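Local coordinates for alpha-fucosidase GH29 (Fusarium graminearum, PDB 4PSR), which probably hydrolyses alpha-L-fucosyl linkages in the carbohydrate chains of glycoproteins, as a glycoside hydrolase family 29 enzyme with a TIM-barrel catalytic domain, at residues Glu354-Lys357 with Val358-Ile362; Lys148-Leu151 with Val152-Trp155; Met52-Pro55 with Asp56-Gln59; Lys61-Thr64 with Glu65-Pro69. All blocks are in the same frame, centred on the assembly; numbering follows the deposited sequence. Where two conformers were deposited one is given.

Interaction 1 of 4, residues Glu354-Lys357 with Val358-Ile362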
loop_
_atom_site.group_PDB
_atom_site.type_symbol
_atom_site.label_atom_id
_atom_site.label_comp_id
_atom_site.label_asym_id
_atom_site.label_seq_id
_atom_site.Cartn_x
_atom_site.Cartn_y
_atom_site.Cartn_z
ATOM N N GLU A 354 -20.870 1.237 -9.816
ATOM C CA GLU A 354 -19.640 1.205 -10.610
ATOM C C GLU A 354 -18.469 0.668 -9.771
ATOM O O GLU A 354 -17.576 -0.022 -10.260
ATOM C CB GLU A 354 -19.290 2.586 -11.158
ATOM C CG GLU A 354 -20.368 3.222 -12.040
ATOM C CD GLU A 354 -21.222 4.259 -11.294
ATOM O OE1 GLU A 354 -21.707 3.996 -10.160
ATOM O OE2 GLU A 354 -21.405 5.361 -11.853
ATOM N N GLN A 355 -18.461 1.022 -8.494
ATOM C CA GLN A 355 -17.405 0.550 -7.610
ATOM C C GLN A 355 -17.575 -0.928 -7.297
ATOM O O GLN A 355 -16.593 -1.682 -7.230
ATOM C CB GLN A 355 -17.397 1.381 -6.333
ATOM C CG GLN A 355 -16.977 2.834 -6.576
ATOM C CD GLN A 355 -16.885 3.600 -5.278
ATOM O OE1 GLN A 355 -16.177 3.181 -4.356
ATOM N NE2 GLN A 355 -17.623 4.700 -5.168
ATOM N N ILE A 356 -18.817 -1.339 -7.066
ATOM C CA ILE A 356 -19.127 -2.756 -6.872
ATOM C C ILE A 356 -18.612 -3.586 -8.057
ATOM O O ILE A 356 -17.985 -4.640 -7.882
ATOM C CB ILE A 356 -20.644 -2.967 -6.636
ATOM C CG1 ILE A 356 -21.065 -2.268 -5.340
ATOM C CG2 ILE A 356 -20.977 -4.456 -6.582
ATOM C CD1 ILE A 356 -22.559 -2.306 -5.054
ATOM N N LYS A 357 -18.877 -3.117 -9.269
ATOM C CA LYS A 357 -18.400 -3.837 -10.455
ATOM C C LYS A 357 -16.868 -3.980 -10.490
ATOM O O LYS A 357 -16.348 -5.049 -10.799
ATOM C CB LYS A 357 -18.923 -3.163 -11.719
ATOM C CG LYS A 357 -18.268 -3.595 -13.024
ATOM C CD LYS A 357 -18.552 -5.045 -13.414
ATOM C CE LYS A 357 -18.296 -5.262 -14.911
ATOM N NZ LYS A 357 -17.182 -4.398 -15.436
ATOM N N VAL A 358 -16.141 -2.912 -10.170
ATOM C CA VAL A 358 -14.691 -3.014 -10.101
ATOM C C VAL A 358 -14.266 -4.053 -9.056
ATOM O O VAL A 358 -13.404 -4.879 -9.332
ATOM C CB VAL A 358 -14.072 -1.630 -9.809
ATOM C CG1 VAL A 358 -12.605 -1.745 -9.512
ATOM C CG2 VAL A 358 -14.308 -0.711 -11.017
ATOM N N LEU A 359 -14.851 -4.008 -7.859
ATOM C CA LEU A 359 -14.475 -4.954 -6.821
ATOM C C LEU A 359 -14.800 -6.385 -7.249
ATOM O O LEU A 359 -14.008 -7.285 -7.031
ATOM C CB LEU A 359 -15.209 -4.641 -5.506
ATOM C CG LEU A 359 -14.704 -3.370 -4.830
ATOM C CD1 LEU A 359 -15.669 -2.926 -3.770
ATOM C CD2 LEU A 359 -13.354 -3.593 -4.221
ATOM N N ASN A 360 -15.978 -6.595 -7.862
ATOM C CA ASN A 360 -16.351 -7.920 -8.371
ATOM C C ASN A 360 -15.320 -8.431 -9.391
ATOM O O ASN A 360 -14.908 -9.608 -9.365
ATOM C CB ASN A 360 -17.707 -7.871 -9.064
ATOM C CG ASN A 360 -18.885 -7.654 -8.143
ATOM O OD1 ASN A 360 -18.826 -7.779 -6.920
ATOM N ND2 ASN A 360 -20.003 -7.335 -8.758
ATOM N N ASP A 361 -14.880 -7.551 -10.284
ATOM C CA ASP A 361 -13.911 -7.906 -11.318
ATOM C C ASP A 361 -12.525 -8.231 -10.743
ATOM O O ASP A 361 -11.851 -9.150 -11.195
ATOM C CB ASP A 361 -13.724 -6.784 -12.356
ATOM C CG ASP A 361 -14.919 -6.598 -13.276
ATOM O OD1 ASP A 361 -15.770 -7.513 -13.333
ATOM O OD2 ASP A 361 -14.980 -5.536 -13.949
ATOM N N ILE A 362 -12.065 -7.455 -9.755
ATOM C CA ILE A 362 -10.820 -7.828 -9.069
ATOM C C ILE A 362 -10.954 -9.216 -8.429
ATOM O O ILE A 362 -10.037 -10.029 -8.503
ATOM C CB ILE A 362 -10.430 -6.747 -8.008
ATOM C CG1 ILE A 362 -10.134 -5.414 -8.690
ATOM C CG2 ILE A 362 -9.237 -7.234 -7.189
ATOM C CD1 ILE A 362 -10.108 -4.261 -7.672
#
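Asp-361 OD2 is gripped twice: Lys-357 NZ reaches it at 2.9 Å in a salt bridge one helical turn apart, and Ser-322 OG forms a hydrogen bond to the same oxygen. The ammonium group comes in on the syn lone pair of OD2, the side of the other carboxylate oxygen. Lys-357 starts with CG anti to its backbone N (chi1 167°) and bends at chi2 and again at chi4. Its methylenes pass close to both carboxylate oxygens, with CD 3.7 Å from Asp-361 OD1, before NZ closes the bridge. The backbone around this pair is ordinary alpha helix. Asn-360 N donates to Ile-356 O at 2.8 Å, while Leu-359 N meets Gln-355 O at 3.0 Å. The Asn-360 amide runs alongside Ile-356, whose CG2 rests 3.7 Å from Asn-360 ND2.

Helix 353-369 follows strand 337-343, the eighth strand of the TIM barrel. Leu-359 packs on that strand and on helix 105-114, and Val-358 turns to helix 322-334, so this turn of helix fills the seam where the last barrel helix comes round to the first. Gln-355 is buried there, its amide bonded to Ser-344 N and Tyr-319 OH. The chemistry divides by face: apolar groups and a satisfied amide go inward, while the lysine would help balance the aspartate charge and Ser-322 fixes that carboxylate relative to the neighbouring helix.

Interaction 2 of 4, residues Lys148-Leu151 with Val152-Trp155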
loop_
_atom_site.group_PDB
_atom_site.type_symbol
_atom_site.label_atom_id
_atom_site.label_comp_id
_atom_site.label_asym_id
_atom_site.label_seq_id
_atom_site.Cartn_x
_atom_site.Cartn_y
_atom_site.Cartn_z
ATOM N N LYS A 148 -25.796 7.881 15.769
ATOM C CA LYS A 148 -25.853 7.169 17.063
ATOM C C LYS A 148 -25.408 5.715 16.885
ATOM O O LYS A 148 -26.014 4.789 17.451
ATOM C CB LYS A 148 -27.254 7.245 17.690
ATOM C CG LYS A 148 -27.883 8.630 17.637
ATOM C CD LYS A 148 -27.144 9.608 18.501
ATOM C CE LYS A 148 -27.430 9.318 19.977
ATOM N NZ LYS A 148 -26.657 10.150 20.941
ATOM N N LEU A 149 -24.363 5.522 16.069
ATOM C CA LEU A 149 -23.764 4.218 15.773
ATOM C C LEU A 149 -22.267 4.285 15.955
ATOM O O LEU A 149 -21.615 5.283 15.569
ATOM C CB LEU A 149 -24.023 3.789 14.325
ATOM C CG LEU A 149 -25.488 3.532 13.978
ATOM C CD1 LEU A 149 -25.631 3.352 12.496
ATOM C CD2 LEU A 149 -25.999 2.316 14.750
ATOM N N ASP A 150 -21.714 3.239 16.549
ATOM C CA ASP A 150 -20.268 3.068 16.630
ATOM C C ASP A 150 -19.832 2.445 15.299
ATOM O O ASP A 150 -19.812 1.207 15.142
ATOM C CB ASP A 150 -19.897 2.205 17.833
ATOM C CG ASP A 150 -18.387 2.058 18.027
ATOM O OD1 ASP A 150 -17.652 2.247 17.054
ATOM O OD2 ASP A 150 -17.979 1.715 19.154
ATOM N N LEU A 151 -19.573 3.296 14.304
ATOM C CA LEU A 151 -19.301 2.834 12.946
ATOM C C LEU A 151 -18.080 1.952 12.893
ATOM O O LEU A 151 -18.105 0.905 12.238
ATOM C CB LEU A 151 -19.182 4.015 11.972
ATOM C CG LEU A 151 -20.441 4.873 11.888
ATOM C CD1 LEU A 151 -20.138 6.117 11.046
ATOM C CD2 LEU A 151 -21.613 4.096 11.318
ATOM N N VAL A 152 -17.020 2.354 13.585
ATOM C CA VAL A 152 -15.783 1.573 13.557
ATOM C C VAL A 152 -15.987 0.159 14.144
ATOM O O VAL A 152 -15.497 -0.801 13.578
ATOM C CB VAL A 152 -14.641 2.386 14.180
ATOM C CG1 VAL A 152 -13.460 1.526 14.496
ATOM C CG2 VAL A 152 -14.233 3.530 13.208
ATOM N N LYS A 153 -16.709 0.047 15.252
ATOM C CA LYS A 153 -16.949 -1.269 15.846
ATOM C C LYS A 153 -17.829 -2.139 14.941
ATOM O O LYS A 153 -17.551 -3.327 14.788
ATOM C CB LYS A 153 -17.528 -1.143 17.253
ATOM C CG LYS A 153 -17.546 -2.438 18.062
ATOM C CD LYS A 153 -16.160 -2.949 18.472
ATOM C CE LYS A 153 -16.311 -4.053 19.509
ATOM N NZ LYS A 153 -15.079 -4.809 19.804
ATOM N N LEU A 154 -18.848 -1.540 14.323
ATOM C CA LEU A 154 -19.723 -2.248 13.370
ATOM C C LEU A 154 -18.863 -2.817 12.219
ATOM O O LEU A 154 -18.981 -3.994 11.843
ATOM C CB LEU A 154 -20.717 -1.227 12.782
ATOM C CG LEU A 154 -22.182 -1.373 12.405
ATOM C CD1 LEU A 154 -22.943 -2.407 13.188
ATOM C CD2 LEU A 154 -22.791 0.007 12.642
ATOM N N TRP A 155 -18.007 -1.987 11.629
ATOM C CA TRP A 155 -17.157 -2.461 10.552
ATOM C C TRP A 155 -16.218 -3.556 11.021
ATOM O O TRP A 155 -16.061 -4.578 10.338
ATOM C CB TRP A 155 -16.310 -1.343 9.967
ATOM C CG TRP A 155 -17.016 -0.269 9.159
ATOM C CD1 TRP A 155 -16.984 1.065 9.417
ATOM C CD2 TRP A 155 -17.803 -0.430 7.972
ATOM N NE1 TRP A 155 -17.695 1.740 8.472
ATOM C CE2 TRP A 155 -18.234 0.848 7.586
ATOM C CE3 TRP A 155 -18.205 -1.525 7.217
ATOM C CZ2 TRP A 155 -18.998 1.069 6.433
ATOM C CZ3 TRP A 155 -18.980 -1.308 6.084
ATOM C CH2 TRP A 155 -19.376 -0.019 5.713
#
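Lys-153 N bonds Asp-150 OD1 from well above the carboxylate plane, 56° out of it, at 3.0 Å and with a fairly straight N-H (163°). Asp-150 is the N-cap of helix 151-161 and also the centre of an inverse gamma turn, so the chain kinks sharply just where the helix starts. With CG anti to the backbone N (chi1 -176°), the carboxylate swings forward over the first turn and its CG lies 3.4 Å from Lys-153 CB. The other oxygen, OD2, is held by His-217 NE2, a bond that ties the helix start to the end of helix 200-218. In one of its two conformers Lys-153 NZ also bonds the carbonyl of that histidine.

Regular helical bonding begins at once: Leu-154 N donates to Asp-150 O at 3.0 Å, and Trp-155 N donates to Leu-151 O at the same distance. Leu-151 O also lies 3.0 Å from Trp-155 CD1, oblique to the indole. Beyond, the ring packs on helix 105-114 and meets Trp-33. Leu-149 CB also touches Leu-154 CD2 at 4.3 Å. This is the opening of the helix that joins barrel strands 119-125 and 165-170. A carboxylate that accepts a first-turn amide at a helix N-terminus and also bonds a histidine would probably be stabilised in its charged form.

Interaction 3 of 4, residues Met52-Pro55 with Asp56-Gln59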
loop_
_atom_site.group_PDB
_atom_site.type_symbol
_atom_site.label_atom_id
_atom_site.label_comp_id
_atom_site.label_asym_id
_atom_site.label_seq_id
_atom_site.Cartn_x
_atom_site.Cartn_y
_atom_site.Cartn_z
ATOM N N MET A 52 -13.321 24.404 2.740
ATOM C CA MET A 52 -14.531 25.206 2.848
ATOM C C MET A 52 -14.228 26.563 3.512
ATOM O O MET A 52 -14.992 27.521 3.334
ATOM C CB MET A 52 -15.632 24.458 3.626
ATOM C CG MET A 52 -15.256 24.085 5.061
ATOM S SD MET A 52 -16.647 23.464 6.039
ATOM C CE MET A 52 -17.387 25.007 6.601
ATOM N N TYR A 53 -13.163 26.624 4.296
ATOM C CA TYR A 53 -12.761 27.853 4.983
ATOM C C TYR A 53 -11.697 28.652 4.222
ATOM O O TYR A 53 -11.390 29.775 4.604
ATOM C CB TYR A 53 -12.178 27.522 6.336
ATOM C CG TYR A 53 -13.079 26.872 7.355
ATOM C CD1 TYR A 53 -13.975 27.615 8.101
ATOM C CD2 TYR A 53 -12.966 25.507 7.636
ATOM C CE1 TYR A 53 -14.758 27.029 9.088
ATOM C CE2 TYR A 53 -13.727 24.919 8.631
ATOM C CZ TYR A 53 -14.624 25.679 9.348
ATOM O OH TYR A 53 -15.382 25.093 10.361
ATOM N N GLU A 54 -11.098 28.066 3.202
ATOM C CA GLU A 54 -9.930 28.671 2.551
ATOM C C GLU A 54 -10.345 29.958 1.828
ATOM O O GLU A 54 -11.312 29.961 1.103
ATOM C CB GLU A 54 -9.319 27.693 1.551
ATOM C CG GLU A 54 -8.028 28.175 0.901
ATOM C CD GLU A 54 -7.522 27.212 -0.136
ATOM O OE1 GLU A 54 -8.183 26.175 -0.363
ATOM O OE2 GLU A 54 -6.450 27.482 -0.719
ATOM N N PRO A 55 -9.587 31.050 2.020
ATOM C CA PRO A 55 -9.941 32.278 1.298
ATOM C C PRO A 55 -9.960 32.090 -0.205
ATOM O O PRO A 55 -9.049 31.481 -0.758
ATOM C CB PRO A 55 -8.830 33.262 1.721
ATOM C CG PRO A 55 -8.442 32.813 3.060
ATOM C CD PRO A 55 -8.575 31.290 3.059
ATOM N N ASP A 56 -11.012 32.606 -0.833
ATOM C CA ASP A 56 -11.139 32.643 -2.287
ATOM C C ASP A 56 -11.194 31.263 -2.974
ATOM O O ASP A 56 -11.014 31.171 -4.193
ATOM C CB ASP A 56 -9.987 33.471 -2.884
ATOM C CG ASP A 56 -10.273 33.954 -4.298
ATOM O OD1 ASP A 56 -11.460 34.057 -4.678
ATOM O OD2 ASP A 56 -9.298 34.232 -5.025
ATOM N N SER A 57 -11.463 30.186 -2.236
ATOM C CA SER A 57 -11.444 28.868 -2.881
ATOM C C SER A 57 -12.776 28.491 -3.518
ATOM O O SER A 57 -13.822 29.019 -3.163
ATOM C CB SER A 57 -11.060 27.783 -1.880
ATOM O OG SER A 57 -12.090 27.641 -0.922
ATOM N N ASP A 58 -12.731 27.548 -4.449
ATOM C CA ASP A 58 -13.949 27.030 -5.023
ATOM C C ASP A 58 -14.818 26.365 -3.946
ATOM O O ASP A 58 -16.034 26.480 -3.989
ATOM C CB ASP A 58 -13.651 26.054 -6.152
ATOM C CG ASP A 58 -14.900 25.492 -6.762
ATOM O OD1 ASP A 58 -15.543 26.196 -7.579
ATOM O OD2 ASP A 58 -15.266 24.347 -6.415
ATOM N N GLN A 59 -14.182 25.700 -2.987
ATOM C CA GLN A 59 -14.930 25.024 -1.922
ATOM C C GLN A 59 -15.637 26.011 -1.022
ATOM O O GLN A 59 -16.781 25.783 -0.640
ATOM C CB GLN A 59 -14.026 24.102 -1.110
ATOM C CG GLN A 59 -13.404 22.971 -1.909
ATOM C CD GLN A 59 -12.048 23.309 -2.491
ATOM O OE1 GLN A 59 -11.759 24.468 -2.817
ATOM N NE2 GLN A 59 -11.197 22.292 -2.617
HETATM O O HOH W 1 -8.939 25.129 -2.767
#
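Glu-54 runs out beside Ser-57 with CG anti to its backbone N (chi1 -175°) and the chain extended beyond it. Its CB lies 3.7 Å from Ser-57 OG and nearly as close to Ser-57 CB. CG then passes along the serine methylene, and CD stays at 4.0 Å from that same Ser-57 CB. At the tip, OE1 is 3.6 Å from Ser-57 CB and takes two donors. Asn-51 ND2 is one. The other is a water that gives OE1 a hydrogen bond of 2.7 Å and passes its second one to Gln-59 OE1, 2.9 Å from the water oxygen. Gln-59 reaches that water through a bend at chi2, while its CB packs 3.9 Å from Met-52 N.

The backbone between these side chains is a type II beta turn from Glu-54 to Ser-57, with Pro-55 at the first corner and Asp-56, at positive phi (63°), at the second. It reverses the chain between helices 48-51 and 58-66, so that segments 52-55 and 56-59 run almost antiparallel. Its closing bond, Ser-57 N to Glu-54 O, is weak at 3.3 Å, but Arg-60 NE also bonds that carbonyl oxygen.

Ser-57 is the N-cap of helix 58-66. Its OG, turned between the backbone N and the carbonyl carbon (chi1 68°), accepts from Arg-60 N and is hydrogen-bonded to Asn-51 O as well. Glu-54 and Pro-55 pack against Trp-182, which Tyr-53 also touches.

Interaction 4 of 4, residues Lys61-Thr64 with Glu65-Pro69; sequences KHHT and ETYGP
Lys-61 meets Glu-65 through its backbone: Lys-61 O accepts Glu-65 N at 3.0 Å, and a water bonded to the same carbonyl reaches on to Glu-65 OE2. At His-62 the carbonyl is doubly held, by Thr-66 OG1 at 2.8 Å and Thr-66 N at 2.9 Å. With Thr-66 OG1 beside its own backbone N (chi1 -55°), the hydroxyl turns back along the helix and also hovers over the centre of the His-62 imidazole, 3.5 Å above the plane. A water in that ring's plane links NE2 to Tyr-67 OH, and Tyr-43 stacks on the ring.

Here helix 58-66 ends. His-63 O accepts Tyr-67 N at 2.8 Å and Gly-68 N at 3.0 Å, from opposite faces of the carbonyl plane; the second is an i+5 bond, a wider turn than the alpha-helical one. Gly-68 is the first residue to leave helical angles, and its phi (156°) and psi would press a CB against the carbonyl oxygen of Tyr-67. The His-63 imidazole receives a CH-pi contact from Tyr-67 CB, 4.1 Å from its centroid, while the two rings meet obliquely, planes 38° apart. Tyr-48 OH and Trp-73 O hold the imidazole nitrogens.

Thr-64 makes a CA-H...O contact to Gly-68 O (3.4 Å), its OG1 bonding back to Arg-60 O and its carbonyl bonding Lys-85 NZ.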
loop_
_atom_site.group_PDB
_atom_site.type_symbol
_atom_site.label_atom_id
_atom_site.label_comp_id
_atom_site.label_asym_id
_atom_site.label_seq_id
_atom_site.Cartn_x
_atom_site.Cartn_y
_atom_site.Cartn_z
ATOM N N LYS A 61 -16.651 28.983 -1.988
ATOM C CA LYS A 61 -17.714 29.553 -2.815
ATOM C C LYS A 61 -18.915 28.623 -2.789
ATOM O O LYS A 61 -20.055 29.047 -2.559
ATOM C CB LYS A 61 -17.203 29.779 -4.246
ATOM C CG LYS A 61 -16.136 30.864 -4.321
ATOM C CD LYS A 61 -15.542 31.064 -5.701
ATOM C CE LYS A 61 -14.501 32.183 -5.675
ATOM N NZ LYS A 61 -13.859 32.400 -7.002
ATOM N N HIS A 62 -18.662 27.326 -2.994
ATOM C CA HIS A 62 -19.732 26.333 -2.983
ATOM C C HIS A 62 -20.413 26.314 -1.614
ATOM O O HIS A 62 -21.651 26.273 -1.524
ATOM C CB HIS A 62 -19.157 24.943 -3.284
ATOM C CG HIS A 62 -20.139 23.832 -3.079
ATOM N ND1 HIS A 62 -21.023 23.419 -4.056
ATOM C CD2 HIS A 62 -20.371 23.043 -1.999
ATOM C CE1 HIS A 62 -21.768 22.436 -3.575
ATOM N NE2 HIS A 62 -21.380 22.180 -2.338
ATOM N N HIS A 63 -19.611 26.321 -0.557
ATOM C CA HIS A 63 -20.150 26.263 0.790
ATOM C C HIS A 63 -21.059 27.450 1.066
ATOM O O HIS A 63 -22.155 27.319 1.636
ATOM C CB HIS A 63 -19.023 26.248 1.828
ATOM C CG HIS A 63 -19.491 25.877 3.189
ATOM N ND1 HIS A 63 -19.741 24.567 3.540
ATOM C CD2 HIS A 63 -19.871 26.640 4.240
ATOM C CE1 HIS A 63 -20.211 24.539 4.775
ATOM N NE2 HIS A 63 -20.298 25.782 5.225
ATOM N N THR A 64 -20.568 28.620 0.664
ATOM C CA THR A 64 -21.267 29.874 0.918
ATOM C C THR A 64 -22.591 29.914 0.159
ATOM O O THR A 64 -23.606 30.342 0.700
ATOM C CB THR A 64 -20.357 31.065 0.525
ATOM O OG1 THR A 64 -19.165 31.044 1.315
ATOM C CG2 THR A 64 -21.063 32.400 0.728
ATOM N N GLU A 65 -22.599 29.409 -1.077
ATOM C CA GLU A 65 -23.836 29.351 -1.847
ATOM C C GLU A 65 -24.850 28.301 -1.377
ATOM O O GLU A 65 -26.059 28.483 -1.514
ATOM C CB GLU A 65 -23.523 29.136 -3.329
ATOM C CG GLU A 65 -22.788 30.326 -3.953
ATOM C CD GLU A 65 -23.554 31.625 -3.787
ATOM O OE1 GLU A 65 -24.666 31.706 -4.358
ATOM O OE2 GLU A 65 -23.047 32.527 -3.074
ATOM N N THR A 66 -24.347 27.181 -0.854
ATOM C CA THR A 66 -25.190 26.029 -0.525
ATOM C C THR A 66 -25.679 26.039 0.934
ATOM O O THR A 66 -26.837 25.700 1.202
ATOM C CB THR A 66 -24.385 24.741 -0.782
ATOM O OG1 THR A 66 -23.910 24.774 -2.134
ATOM C CG2 THR A 66 -25.219 23.472 -0.543
ATOM N N TYR A 67 -24.796 26.437 1.842
ATOM C CA TYR A 67 -25.044 26.376 3.286
ATOM C C TYR A 67 -25.075 27.753 3.931
ATOM O O TYR A 67 -26.060 28.127 4.586
ATOM C CB TYR A 67 -23.972 25.512 3.956
ATOM C CG TYR A 67 -23.883 24.140 3.360
ATOM C CD1 TYR A 67 -24.874 23.187 3.587
ATOM C CD2 TYR A 67 -22.822 23.788 2.520
ATOM C CE1 TYR A 67 -24.803 21.907 3.010
ATOM C CE2 TYR A 67 -22.757 22.533 1.940
ATOM C CZ TYR A 67 -23.744 21.591 2.183
ATOM O OH TYR A 67 -23.643 20.352 1.598
ATOM N N GLY A 68 -24.001 28.504 3.754
ATOM C CA GLY A 68 -23.883 29.836 4.315
ATOM C C GLY A 68 -22.412 30.141 4.438
ATOM O O GLY A 68 -21.581 29.268 4.236
ATOM N N PRO A 69 -22.057 31.380 4.771
ATOM C CA PRO A 69 -20.633 31.649 4.982
ATOM C C PRO A 69 -20.030 30.706 6.032
ATOM O O PRO A 69 -20.694 30.430 7.026
ATOM C CB PRO A 69 -20.609 33.114 5.453
ATOM C CG PRO A 69 -22.002 33.433 5.839
ATOM C CD PRO A 69 -22.908 32.542 5.074
HETATM O O HOH W 2 -20.097 32.045 -2.898
HETATM O O HOH W 3 -22.668 20.112 -0.937
#

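All four contacts are partly buried, mixing buried with more exposed residues. Interactions 1 and 2 belong to barrel helices: 353-369 closes the ring, 151-161 lies between the second and third strands. They do not touch, their centres being about 24 Å apart. Val-358 and Leu-359 in interaction 1, and Leu-151, Val-152 and Trp-155 in interaction 2, turn inward, but interaction 1 is mid-helix with an outer salt bridge, whereas interaction 2 is a helix start capped by a carboxylate. Interactions 3 and 4 share helix 58-66, one at each end, centres about 10 Å apart; Met-52 CE lies 3.3 Å from His-63 NE2. Farther from the chain centre, both use bridging water, with aromatic packing prominent in interaction 4.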